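Local coordinates for protein RNase NGR3 (Nicotiana glutinosa, PDB 1VCZ) that probably cleaves single-stranded RNA as an endonuclease of the RNase T2 family and here holds two guanosine monophosphates in its nucleotide-binding sites, at residues F8-F13 with W46-N51; Y177-K182 with D189-P194; Q15-S20 with I203-F208. One frame throughout, in Å; residues are numbered along the deposited sequence.

Contact 1. Residues F8-F13 with W46-N51; sequences FDFFYF and WPNYEN. With 5GP (guanosine-5'-monophosphate), chain B; 5GP (guanosine-5'-monophosphate), chain C.
D9 and F10 both face N48 where two antiparallel strands of the RNase T2 sheet pair, a classic beta bulge: the carbonyl oxygen N48 O accepts from D9 N at 3.0 Å and more loosely from F10 N. Beyond it the pairing is regular, N48 N bonding to F10 O, and Y12 and W46 exchanging two backbone bonds. N48 carries the contact. Its CB sits over one face of the F10 ring, 4.0 Å from the centroid, a CH-pi contact; F10 CG stands between its own backbone N and carbonyl carbon (chi1 66°), and this brings the ring alongside the asparagine. From CG the amide divides its work. OD1 takes the guanine N1 of the chain B nucleotide at 2.6 Å and, weakly, its N2, with the Y12 ring passing obliquely by; ND2 gives a hydrogen to Y49 O, which helps fix the amide's rotation. An asparagine suits this place because its carbonyl can accept from a base while its NH2 is held by the protein. W46 lies with a face against the sugar of that nucleotide, and its NE1 is hydrogen-bonded to E97 OE2. On the other side of the sheet P47 CB lies over the centre of one F8 ring face, another CH-pi contact, and P47 CG meets F11 CE2. Past the bulge, E50 N donates to the anti lone pair of D9 OD1, 2.7 Å away.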
loop_
_atom_site.group_PDB
_atom_site.type_symbol
_atom_site.label_atom_id
_atom_site.label_comp_id
_atom_site.label_asym_id
_atom_site.label_seq_id
_atom_site.Cartn_x
_atom_site.Cartn_y
_atom_site.Cartn_z
ATOM N N PHE A 8 -4.504 -18.620 7.048
ATOM C CA PHE A 8 -4.556 -17.304 7.666
ATOM C C PHE A 8 -5.962 -16.731 7.735
ATOM O O PHE A 8 -6.909 -17.339 7.223
ATOM C CB PHE A 8 -3.601 -16.358 6.948
ATOM C CG PHE A 8 -3.929 -16.146 5.503
ATOM C CD1 PHE A 8 -4.599 -14.994 5.097
ATOM C CD2 PHE A 8 -3.534 -17.083 4.538
ATOM C CE1 PHE A 8 -4.869 -14.767 3.748
ATOM C CE2 PHE A 8 -3.801 -16.866 3.179
ATOM C CZ PHE A 8 -4.465 -15.704 2.789
ATOM N N ASP A 9 -6.104 -15.561 8.350
ATOM C CA ASP A 9 -7.429 -14.993 8.532
ATOM C C ASP A 9 -7.887 -13.922 7.562
ATOM O O ASP A 9 -9.055 -13.895 7.200
ATOM C CB ASP A 9 -7.576 -14.470 9.957
ATOM C CG ASP A 9 -7.326 -15.548 11.003
ATOM O OD1 ASP A 9 -6.702 -15.234 12.026
ATOM O OD2 ASP A 9 -7.757 -16.706 10.810
ATOM N N PHE A 10 -6.992 -13.021 7.174
ATOM C CA PHE A 10 -7.354 -11.949 6.249
ATOM C C PHE A 10 -6.060 -11.325 5.745
ATOM O O PHE A 10 -4.972 -11.723 6.184
ATOM C CB PHE A 10 -8.163 -10.875 6.990
ATOM C CG PHE A 10 -7.360 -10.149 8.059
ATOM C CD1 PHE A 10 -6.768 -8.930 7.780
ATOM C CD2 PHE A 10 -7.185 -10.709 9.327
ATOM C CE1 PHE A 10 -6.000 -8.248 8.745
ATOM C CE2 PHE A 10 -6.421 -10.041 10.306
ATOM C CZ PHE A 10 -5.827 -8.806 10.020
ATOM N N PHE A 11 -6.182 -10.395 4.791
ATOM C CA PHE A 11 -5.022 -9.665 4.278
ATOM C C PHE A 11 -5.082 -8.214 4.658
ATOM O O PHE A 11 -6.150 -7.617 4.678
ATOM C CB PHE A 11 -4.988 -9.552 2.734
ATOM C CG PHE A 11 -4.810 -10.833 2.006
ATOM C CD1 PHE A 11 -5.932 -11.564 1.578
ATOM C CD2 PHE A 11 -3.542 -11.261 1.628
ATOM C CE1 PHE A 11 -5.783 -12.686 0.779
ATOM C CE2 PHE A 11 -3.397 -12.397 0.824
ATOM C CZ PHE A 11 -4.521 -13.106 0.399
ATOM N N TYR A 12 -3.919 -7.635 4.915
ATOM C CA TYR A 12 -3.861 -6.208 5.051
ATOM C C TYR A 12 -3.452 -5.839 3.610
ATOM O O TYR A 12 -2.531 -6.445 3.051
ATOM C CB TYR A 12 -2.719 -5.763 5.944
ATOM C CG TYR A 12 -3.096 -5.644 7.385
ATOM C CD1 TYR A 12 -2.255 -6.158 8.380
ATOM C CD2 TYR A 12 -4.265 -4.991 7.771
ATOM C CE1 TYR A 12 -2.578 -6.021 9.708
ATOM C CE2 TYR A 12 -4.588 -4.848 9.118
ATOM C CZ TYR A 12 -3.733 -5.365 10.070
ATOM O OH TYR A 12 -3.999 -5.194 11.403
ATOM N N PHE A 13 -4.155 -4.892 3.008
ATOM C CA PHE A 13 -3.778 -4.382 1.688
ATOM C C PHE A 13 -3.252 -2.986 2.015
ATOM O O PHE A 13 -3.997 -2.093 2.465
ATOM C CB PHE A 13 -4.974 -4.310 0.713
ATOM C CG PHE A 13 -4.609 -3.701 -0.621
ATOM C CD1 PHE A 13 -3.530 -4.192 -1.358
ATOM C CD2 PHE A 13 -5.325 -2.626 -1.119
ATOM C CE1 PHE A 13 -3.171 -3.606 -2.585
ATOM C CE2 PHE A 13 -4.989 -2.029 -2.324
ATOM C CZ PHE A 13 -3.912 -2.510 -3.072
ATOM N N TRP A 46 -0.634 -8.399 2.389
ATOM C CA TRP A 46 -0.103 -9.249 3.454
ATOM C C TRP A 46 -1.007 -10.189 4.232
ATOM O O TRP A 46 -1.874 -9.745 4.980
ATOM C CB TRP A 46 0.571 -8.364 4.507
ATOM C CG TRP A 46 1.599 -7.390 4.005
ATOM C CD1 TRP A 46 2.345 -7.486 2.868
ATOM C CD2 TRP A 46 2.044 -6.208 4.688
ATOM N NE1 TRP A 46 3.242 -6.426 2.809
ATOM C CE2 TRP A 46 3.069 -5.635 3.913
ATOM C CE3 TRP A 46 1.669 -5.583 5.884
ATOM C CZ2 TRP A 46 3.732 -4.450 4.298
ATOM C CZ3 TRP A 46 2.331 -4.395 6.272
ATOM C CH2 TRP A 46 3.347 -3.852 5.471
ATOM N N PRO A 47 -0.809 -11.502 4.083
ATOM C CA PRO A 47 -1.618 -12.465 4.823
ATOM C C PRO A 47 -1.374 -12.169 6.299
ATOM O O PRO A 47 -0.236 -11.884 6.692
ATOM C CB PRO A 47 -1.030 -13.797 4.392
ATOM C CG PRO A 47 -0.691 -13.506 2.932
ATOM C CD PRO A 47 -0.022 -12.166 3.034
ATOM N N ASN A 48 -2.429 -12.243 7.109
ATOM C CA ASN A 48 -2.325 -11.901 8.534
ATOM C C ASN A 48 -3.255 -12.769 9.392
ATOM O O ASN A 48 -4.196 -13.368 8.880
ATOM C CB ASN A 48 -2.742 -10.426 8.708
ATOM C CG ASN A 48 -1.884 -9.662 9.699
ATOM O OD1 ASN A 48 -0.821 -9.163 9.352
ATOM N ND2 ASN A 48 -2.344 -9.569 10.956
ATOM N N TYR A 49 -2.973 -12.836 10.696
ATOM C CA TYR A 49 -3.832 -13.547 11.653
ATOM C C TYR A 49 -4.577 -12.511 12.502
ATOM O O TYR A 49 -4.084 -11.403 12.724
ATOM C CB TYR A 49 -3.001 -14.405 12.600
ATOM C CG TYR A 49 -2.158 -15.443 11.924
ATOM C CD1 TYR A 49 -0.818 -15.601 12.276
ATOM C CD2 TYR A 49 -2.711 -16.328 10.994
ATOM C CE1 TYR A 49 -0.039 -16.612 11.728
ATOM C CE2 TYR A 49 -1.948 -17.355 10.434
ATOM C CZ TYR A 49 -0.605 -17.487 10.811
ATOM O OH TYR A 49 0.169 -18.484 10.267
ATOM N N GLU A 50 -5.753 -12.875 12.998
ATOM C CA GLU A 50 -6.531 -11.971 13.824
ATOM C C GLU A 50 -5.857 -11.699 15.166
ATOM O O GLU A 50 -6.213 -10.748 15.876
ATOM C CB GLU A 50 -7.954 -12.528 14.024
ATOM C CG GLU A 50 -8.785 -12.441 12.746
ATOM C CD GLU A 50 -10.243 -12.774 12.948
ATOM O OE1 GLU A 50 -10.698 -12.880 14.109
ATOM O OE2 GLU A 50 -10.944 -12.916 11.931
ATOM N N ASN A 51 -4.861 -12.508 15.507
ATOM C CA ASN A 51 -4.154 -12.282 16.753
ATOM C C ASN A 51 -3.011 -11.275 16.607
ATOM O O ASN A 51 -2.289 -10.990 17.565
ATOM C CB ASN A 51 -3.657 -13.608 17.365
ATOM C CG ASN A 51 -2.552 -14.265 16.570
ATOM O OD1 ASN A 51 -1.939 -13.663 15.664
ATOM N ND2 ASN A 51 -2.266 -15.516 16.920
HETATM P P 5GP B . 10.705 -2.871 9.234
HETATM O O1P 5GP B . 12.109 -2.661 8.801
HETATM O O2P 5GP B . 10.600 -3.497 10.623
HETATM O O3P 5GP B . 9.885 -1.524 9.174
HETATM O "O5'" 5GP B . 9.903 -3.867 8.221
HETATM C "C5'" 5GP B . 8.541 -4.286 8.500
HETATM C "C4'" 5GP B . 8.025 -5.355 7.538
HETATM O "O4'" 5GP B . 7.522 -6.447 8.417
HETATM C "C3'" 5GP B . 6.826 -5.021 6.659
HETATM O "O3'" 5GP B . 7.169 -4.468 5.407
HETATM C "C2'" 5GP B . 6.098 -6.355 6.513
HETATM O "O2'" 5GP B . 6.656 -7.204 5.502
HETATM C "C1'" 5GP B . 6.252 -6.934 7.886
HETATM N N9 5GP B . 5.172 -6.638 8.843
HETATM C C8 5GP B . 5.101 -5.652 9.809
HETATM N N7 5GP B . 3.909 -5.432 10.297
HETATM C C5 5GP B . 3.134 -6.432 9.655
HETATM C C6 5GP B . 1.761 -6.748 9.874
HETATM O O6 5GP B . 0.989 -6.217 10.658
HETATM N N1 5GP B . 1.329 -7.822 9.044
HETATM C C2 5GP B . 2.144 -8.484 8.121
HETATM N N2 5GP B . 1.525 -9.500 7.492
HETATM N N3 5GP B . 3.442 -8.167 7.877
HETATM C C4 5GP B . 3.881 -7.146 8.728
HETATM P P 5GP C . 8.097 -6.166 3.107
HETATM O O1P 5GP C . 6.697 -5.729 3.258
HETATM O O2P 5GP C . 8.878 -6.253 4.411
HETATM O O3P 5GP C . 8.172 -7.537 2.341
HETATM O "O5'" 5GP C . 8.929 -5.140 2.158
HETATM C "C5'" 5GP C . 9.360 -3.863 2.657
HETATM C "C4'" 5GP C . 10.799 -3.559 2.290
HETATM O "O4'" 5GP C . 10.737 -3.176 0.873
HETATM C "C3'" 5GP C . 11.474 -2.390 2.992
HETATM O "O3'" 5GP C . 12.285 -2.801 4.080
HETATM C "C2'" 5GP C . 12.318 -1.672 1.933
HETATM O "O2'" 5GP C . 13.731 -1.954 2.065
HETATM C "C1'" 5GP C . 11.740 -2.171 0.606
HETATM N N9 5GP C . 11.193 -1.179 -0.368
HETATM C C8 5GP C . 11.553 -0.964 -1.674
HETATM N N7 5GP C . 10.962 0.050 -2.264
HETATM C C5 5GP C . 10.049 0.489 -1.279
HETATM C C6 5GP C . 9.080 1.544 -1.377
HETATM O O6 5GP C . 8.801 2.212 -2.357
HETATM N N1 5GP C . 8.402 1.763 -0.132
HETATM C C2 5GP C . 8.572 0.955 1.000
HETATM N N2 5GP C . 7.784 1.307 2.051
HETATM N N3 5GP C . 9.441 -0.099 1.073
HETATM C C4 5GP C . 10.170 -0.249 -0.108
HETATM O O HOH W 1 -10.747 -12.393 9.448
HETATM O O HOH W 2 -5.592 -15.378 14.937
#

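Contact 2. Residues Y177-K182 with D189-P194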
loop_
_atom_site.group_PDB
_atom_site.type_symbol
_atom_site.label_atom_id
_atom_site.label_comp_id
_atom_site.label_asym_id
_atom_site.label_seq_id
_atom_site.Cartn_x
_atom_site.Cartn_y
_atom_site.Cartn_z
ATOM N N TYR A 177 -3.998 1.439 5.175
ATOM C CA TYR A 177 -4.289 0.019 5.326
ATOM C C TYR A 177 -5.780 -0.252 5.185
ATOM O O TYR A 177 -6.593 0.434 5.781
ATOM C CB TYR A 177 -3.866 -0.473 6.719
ATOM C CG TYR A 177 -2.379 -0.477 6.960
ATOM C CD1 TYR A 177 -1.664 0.709 6.991
ATOM C CD2 TYR A 177 -1.692 -1.669 7.188
ATOM C CE1 TYR A 177 -0.307 0.724 7.242
ATOM C CE2 TYR A 177 -0.322 -1.661 7.444
ATOM C CZ TYR A 177 0.358 -0.457 7.467
ATOM O OH TYR A 177 1.724 -0.407 7.708
ATOM N N LEU A 178 -6.129 -1.260 4.392
ATOM C CA LEU A 178 -7.512 -1.708 4.238
ATOM C C LEU A 178 -7.372 -3.220 4.362
ATOM O O LEU A 178 -6.277 -3.761 4.166
ATOM C CB LEU A 178 -8.081 -1.351 2.848
ATOM C CG LEU A 178 -8.421 0.140 2.642
ATOM C CD1 LEU A 178 -8.719 0.408 1.156
ATOM C CD2 LEU A 178 -9.618 0.528 3.492
ATOM N N CYS A 179 -8.457 -3.904 4.691
ATOM C CA CYS A 179 -8.423 -5.341 4.838
ATOM C C CYS A 179 -9.214 -6.012 3.735
ATOM O O CYS A 179 -10.241 -5.486 3.297
ATOM C CB CYS A 179 -8.976 -5.767 6.210
ATOM S SG CYS A 179 -7.806 -5.288 7.517
ATOM N N VAL A 180 -8.700 -7.160 3.291
ATOM C CA VAL A 180 -9.302 -7.989 2.236
ATOM C C VAL A 180 -9.538 -9.396 2.795
ATOM O O VAL A 180 -8.717 -9.918 3.563
ATOM C CB VAL A 180 -8.339 -8.025 0.994
ATOM C CG1 VAL A 180 -8.813 -9.050 -0.061
ATOM C CG2 VAL A 180 -8.250 -6.599 0.389
ATOM N N ASP A 181 -10.652 -10.046 2.426
ATOM C CA ASP A 181 -10.900 -11.393 2.948
ATOM C C ASP A 181 -9.840 -12.406 2.493
ATOM O O ASP A 181 -9.137 -12.192 1.520
ATOM C CB ASP A 181 -12.272 -11.916 2.532
ATOM C CG ASP A 181 -12.262 -12.470 1.132
ATOM O OD1 ASP A 181 -12.149 -11.682 0.180
ATOM O OD2 ASP A 181 -12.344 -13.697 0.992
ATOM N N LYS A 182 -9.752 -13.530 3.185
ATOM C CA LYS A 182 -8.720 -14.523 2.880
ATOM C C LYS A 182 -8.755 -15.122 1.486
ATOM O O LYS A 182 -7.745 -15.650 1.022
ATOM C CB LYS A 182 -8.721 -15.641 3.927
ATOM C CG LYS A 182 -9.866 -16.615 3.808
ATOM C CD LYS A 182 -9.587 -17.841 4.660
ATOM C CE LYS A 182 -9.942 -17.577 6.104
ATOM N NZ LYS A 182 -11.394 -17.281 6.209
ATOM N N ASP A 189 -14.237 -5.461 6.832
ATOM C CA ASP A 189 -13.883 -4.591 7.938
ATOM C C ASP A 189 -12.675 -5.290 8.571
ATOM O O ASP A 189 -12.667 -6.512 8.719
ATOM C CB ASP A 189 -15.021 -4.499 8.977
ATOM C CG ASP A 189 -16.304 -3.900 8.406
ATOM O OD1 ASP A 189 -16.242 -2.969 7.576
ATOM O OD2 ASP A 189 -17.392 -4.357 8.815
ATOM N N CYS A 190 -11.650 -4.530 8.926
ATOM C CA CYS A 190 -10.468 -5.107 9.557
ATOM C C CYS A 190 -10.794 -5.681 10.938
ATOM O O CYS A 190 -11.433 -5.008 11.756
ATOM C CB CYS A 190 -9.402 -4.046 9.753
ATOM S SG CYS A 190 -8.536 -3.546 8.235
ATOM N N PRO A 191 -10.382 -6.932 11.211
ATOM C CA PRO A 191 -10.643 -7.545 12.528
ATOM C C PRO A 191 -9.793 -6.845 13.603
ATOM O O PRO A 191 -10.182 -6.720 14.780
ATOM C CB PRO A 191 -10.185 -9.001 12.338
ATOM C CG PRO A 191 -10.331 -9.229 10.875
ATOM C CD PRO A 191 -9.897 -7.934 10.249
ATOM N N ILE A 192 -8.617 -6.399 13.178
ATOM C CA ILE A 192 -7.648 -5.727 14.025
ATOM C C ILE A 192 -6.925 -4.703 13.136
ATOM O O ILE A 192 -6.971 -4.818 11.912
ATOM C CB ILE A 192 -6.641 -6.773 14.635
ATOM C CG1 ILE A 192 -5.712 -6.110 15.659
ATOM C CG2 ILE A 192 -5.806 -7.433 13.517
ATOM C CD1 ILE A 192 -4.836 -7.089 16.459
ATOM N N PHE A 193 -6.322 -3.680 13.747
ATOM C CA PHE A 193 -5.582 -2.644 13.023
ATOM C C PHE A 193 -4.200 -2.587 13.649
ATOM O O PHE A 193 -4.007 -3.062 14.781
ATOM C CB PHE A 193 -6.196 -1.246 13.241
ATOM C CG PHE A 193 -7.516 -1.024 12.568
ATOM C CD1 PHE A 193 -7.602 -0.942 11.185
ATOM C CD2 PHE A 193 -8.676 -0.862 13.325
ATOM C CE1 PHE A 193 -8.827 -0.695 10.554
ATOM C CE2 PHE A 193 -9.910 -0.616 12.712
ATOM C CZ PHE A 193 -9.984 -0.530 11.326
ATOM N N PRO A 194 -3.207 -2.035 12.934
ATOM C CA PRO A 194 -1.885 -1.962 13.580
ATOM C C PRO A 194 -2.061 -1.016 14.784
ATOM O O PRO A 194 -3.061 -0.291 14.866
ATOM C CB PRO A 194 -1.004 -1.346 12.496
ATOM C CG PRO A 194 -1.619 -1.903 11.222
ATOM C CD PRO A 194 -3.117 -1.734 11.491
#
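A disulfide, C179 to C190, makes this contact: it ties strand 171-181 of the RNase T2 sheet to the irregular loop that follows the short strand 187-188. The link closes the loop just beyond the beta hairpin of these two strands, and the covalent bond fastens a segment that has no regular structure of its own. Both cysteines place SG beside the backbone N and anti to the carbonyl carbon (chi1 near -70°), bringing the two sulfurs, C179 SG and C190 SG, together at 2.0 Å. The torsion about the S-S bond, 100°, is close to the 90° or so that a relaxed disulfide prefers. C179 is buried and packs on F10 and Y12 of strand 10-16, so the small apolar bridge suits the space beside those rings, while P191 CD lies 4.3 Å from C179 SG. The second point of contact is a proline on an aromatic. P194, whose rigid ring presents CH groups without needing a polar partner, approaches one face of Y177, and the tyrosine's hydroxyl is hydrogen-bonded to E162 OE1. The approach is displaced toward the rim of the ring: P194 CG stands 4.0 Å from Y177 CE2, making a CH-pi contact 24° off the ring normal.

Contact 3. Residues Q15-S20 with I203-F208. With 5GP (guanosine-5'-monophosphate), chain C.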
loop_
_atom_site.group_PDB
_atom_site.type_symbol
_atom_site.label_atom_id
_atom_site.label_comp_id
_atom_site.label_asym_id
_atom_site.label_seq_id
_atom_site.Cartn_x
_atom_site.Cartn_y
_atom_site.Cartn_z
ATOM N N GLN A 15 -1.182 0.512 0.958
ATOM C CA GLN A 15 -0.791 1.456 -0.091
ATOM C C GLN A 15 0.034 2.573 0.530
ATOM O O GLN A 15 -0.115 2.904 1.713
ATOM C CB GLN A 15 -2.015 2.062 -0.797
ATOM C CG GLN A 15 -2.749 1.032 -1.644
ATOM C CD GLN A 15 -4.035 1.560 -2.191
ATOM O OE1 GLN A 15 -4.049 2.231 -3.229
ATOM N NE2 GLN A 15 -5.127 1.286 -1.491
ATOM N N GLN A 16 0.931 3.141 -0.262
ATOM C CA GLN A 16 1.766 4.229 0.237
ATOM C C GLN A 16 1.563 5.474 -0.626
ATOM O O GLN A 16 1.156 5.376 -1.790
ATOM C CB GLN A 16 3.259 3.824 0.224
ATOM C CG GLN A 16 3.875 3.603 -1.161
ATOM C CD GLN A 16 5.399 3.393 -1.122
ATOM O OE1 GLN A 16 6.092 3.896 -0.225
ATOM N NE2 GLN A 16 5.924 2.670 -2.111
ATOM N N TRP A 17 1.803 6.633 -0.031
ATOM C CA TRP A 17 1.715 7.911 -0.742
ATOM C C TRP A 17 3.186 8.212 -1.041
ATOM O O TRP A 17 3.945 8.600 -0.148
ATOM C CB TRP A 17 1.144 8.995 0.167
ATOM C CG TRP A 17 1.025 10.324 -0.541
ATOM C CD1 TRP A 17 1.621 11.503 -0.185
ATOM C CD2 TRP A 17 0.266 10.596 -1.724
ATOM N NE1 TRP A 17 1.276 12.497 -1.081
ATOM C CE2 TRP A 17 0.447 11.973 -2.034
ATOM C CE3 TRP A 17 -0.552 9.819 -2.552
ATOM C CZ2 TRP A 17 -0.159 12.582 -3.141
ATOM C CZ3 TRP A 17 -1.162 10.432 -3.662
ATOM C CH2 TRP A 17 -0.956 11.805 -3.937
ATOM N N PRO A 18 3.613 8.019 -2.303
ATOM C CA PRO A 18 4.999 8.251 -2.729
ATOM C C PRO A 18 5.639 9.524 -2.214
ATOM O O PRO A 18 6.748 9.502 -1.676
ATOM C CB PRO A 18 4.900 8.228 -4.261
ATOM C CG PRO A 18 3.814 7.242 -4.495
ATOM C CD PRO A 18 2.770 7.685 -3.461
ATOM N N ALA A 19 4.934 10.638 -2.348
ATOM C CA ALA A 19 5.491 11.910 -1.910
ATOM C C ALA A 19 5.899 11.917 -0.443
ATOM O O ALA A 19 6.842 12.628 -0.067
ATOM C CB ALA A 19 4.516 13.039 -2.202
ATOM N N SER A 20 5.217 11.133 0.391
ATOM C CA SER A 20 5.576 11.079 1.815
ATOM C C SER A 20 6.753 10.154 2.101
ATOM O O SER A 20 7.307 10.143 3.200
ATOM C CB SER A 20 4.378 10.649 2.671
ATOM O OG SER A 20 3.365 11.641 2.663
ATOM N N ILE A 203 -3.269 16.692 9.466
ATOM C CA ILE A 203 -2.092 16.182 8.780
ATOM C C ILE A 203 -1.934 16.714 7.366
ATOM O O ILE A 203 -2.858 17.291 6.788
ATOM C CB ILE A 203 -2.078 14.638 8.724
ATOM C CG1 ILE A 203 -3.309 14.123 7.984
ATOM C CG2 ILE A 203 -1.989 14.054 10.140
ATOM C CD1 ILE A 203 -3.294 12.604 7.785
ATOM N N GLU A 204 -0.748 16.483 6.819
ATOM C CA GLU A 204 -0.383 16.925 5.480
ATOM C C GLU A 204 -0.576 15.812 4.451
ATOM O O GLU A 204 -0.393 14.634 4.763
ATOM C CB GLU A 204 1.075 17.347 5.500
ATOM C CG GLU A 204 1.641 17.856 4.178
ATOM C CD GLU A 204 3.108 18.181 4.328
ATOM O OE1 GLU A 204 3.929 17.237 4.395
ATOM O OE2 GLU A 204 3.447 19.384 4.415
ATOM N N PHE A 205 -0.947 16.208 3.233
ATOM C CA PHE A 205 -1.158 15.319 2.079
ATOM C C PHE A 205 -0.283 16.050 1.057
ATOM O O PHE A 205 -0.786 16.794 0.207
ATOM C CB PHE A 205 -2.644 15.360 1.690
ATOM C CG PHE A 205 -3.026 14.445 0.563
ATOM C CD1 PHE A 205 -2.271 13.310 0.261
ATOM C CD2 PHE A 205 -4.177 14.692 -0.173
ATOM C CE1 PHE A 205 -2.666 12.447 -0.761
ATOM C CE2 PHE A 205 -4.586 13.831 -1.203
ATOM C CZ PHE A 205 -3.826 12.706 -1.498
ATOM N N PRO A 206 1.046 15.866 1.152
ATOM C CA PRO A 206 2.037 16.503 0.280
ATOM C C PRO A 206 2.116 16.179 -1.199
ATOM O O PRO A 206 1.848 15.060 -1.632
ATOM C CB PRO A 206 3.350 16.175 0.969
ATOM C CG PRO A 206 3.094 14.785 1.475
ATOM C CD PRO A 206 1.717 14.951 2.094
ATOM N N PRO A 207 2.451 17.199 -2.004
ATOM C CA PRO A 207 2.595 17.028 -3.453
ATOM C C PRO A 207 4.037 16.527 -3.599
ATOM O O PRO A 207 4.793 16.529 -2.625
ATOM C CB PRO A 207 2.433 18.450 -3.999
ATOM C CG PRO A 207 1.600 19.135 -2.965
ATOM C CD PRO A 207 2.175 18.607 -1.667
ATOM N N PHE A 208 4.432 16.099 -4.792
ATOM C CA PHE A 208 5.799 15.614 -4.984
ATOM C C PHE A 208 6.885 16.685 -4.820
ATOM O O PHE A 208 8.013 16.333 -4.399
ATOM C CB PHE A 208 5.939 14.952 -6.356
ATOM C CG PHE A 208 5.896 13.450 -6.308
ATOM C CD1 PHE A 208 6.838 12.739 -5.559
ATOM C CD2 PHE A 208 4.926 12.743 -7.020
ATOM C CE1 PHE A 208 6.815 11.345 -5.520
ATOM C CE2 PHE A 208 4.895 11.347 -6.989
ATOM C CZ PHE A 208 5.841 10.648 -6.238
HETATM P P 5GP C . 8.097 -6.166 3.107
HETATM O O1P 5GP C . 6.697 -5.729 3.258
HETATM O O2P 5GP C . 8.878 -6.253 4.411
HETATM O O3P 5GP C . 8.172 -7.537 2.341
HETATM O "O5'" 5GP C . 8.929 -5.140 2.158
HETATM C "C5'" 5GP C . 9.360 -3.863 2.657
HETATM C "C4'" 5GP C . 10.799 -3.559 2.290
HETATM O "O4'" 5GP C . 10.737 -3.176 0.873
HETATM C "C3'" 5GP C . 11.474 -2.390 2.992
HETATM O "O3'" 5GP C . 12.285 -2.801 4.080
HETATM C "C2'" 5GP C . 12.318 -1.672 1.933
HETATM O "O2'" 5GP C . 13.731 -1.954 2.065
HETATM C "C1'" 5GP C . 11.740 -2.171 0.606
HETATM N N9 5GP C . 11.193 -1.179 -0.368
HETATM C C8 5GP C . 11.553 -0.964 -1.674
HETATM N N7 5GP C . 10.962 0.050 -2.264
HETATM C C5 5GP C . 10.049 0.489 -1.279
HETATM C C6 5GP C . 9.080 1.544 -1.377
HETATM O O6 5GP C . 8.801 2.212 -2.357
HETATM N N1 5GP C . 8.402 1.763 -0.132
HETATM C C2 5GP C . 8.572 0.955 1.000
HETATM N N2 5GP C . 7.784 1.307 2.051
HETATM N N3 5GP C . 9.441 -0.099 1.073
HETATM C C4 5GP C . 10.170 -0.249 -0.108
#
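W17 and F205 lead the aromatic contacts of this buried junction, where the turn after strand 10-16 meets the C-terminal end of the modelled chain in the RNase T2 fold. F205 CE1 lies over the centre of one face of the indole, 3.4 Å from W17 CE2; the F205 ring is turned 48° from the six-membered ring of W17. Both side chains hold CG opposite the backbone N (chi1 -179° for W17, -177° for F205), a setting that swings each ring out to meet the other. The backbone at A19 lies over the opposite indole face. At the far end of the contact, F208 places one face toward A19 CB, while its CZ meets P18 CB at 3.3 Å. A19 CB also touches P206 O and P207 O, and its small size suits so close an approach to these carbonyls.

One polar bond spans the segments: W17 NE1 donates to P206 O at 2.7 Å, with the acceptor almost in the indole plane and the donor in the carbonyl plane. P206 CG also touches S20 OG, whose own bond goes to I173 O. A leucine in place of W17 would probably leave P206 O without this donor and F205 CE1 without the flat face beneath it.

Next to W17, Q16 pairs its amide with the chain C guanine: OE1 accepts from N1, and NE2 donates to O6 at 2.9 Å. This two-bond pairing matches the N1-H donor and O6 acceptor of guanine, and the apolar, singly hydrogen-bonded packing is consistent with segment 203-208 helping to keep in place the turn that follows Q16.

From the N terminus, strand 10-16 serves contact 1 with its first half and contact 3 with its last residues and the turn beyond. Contact 1 closes the first loop, at 46-51, bringing strand 41-48 beside strand 10-16. Much later, contact 2 closes a short loop, joining strand 171-181 to the loop after strand 187-188. Contact 3, opened at 15-20, closes only at 203-208, joining the turn after strand 10-16 to the end of strand 202-205. Contact 2 is therefore nested within contact 3, whereas contacts 1 and 3 cross. Contacts 1 and 2 touch directly, F13 N lying 2.7 Å from L178 O between neighbouring strands. Contacts 1 and 3 both reach the chain C nucleotide.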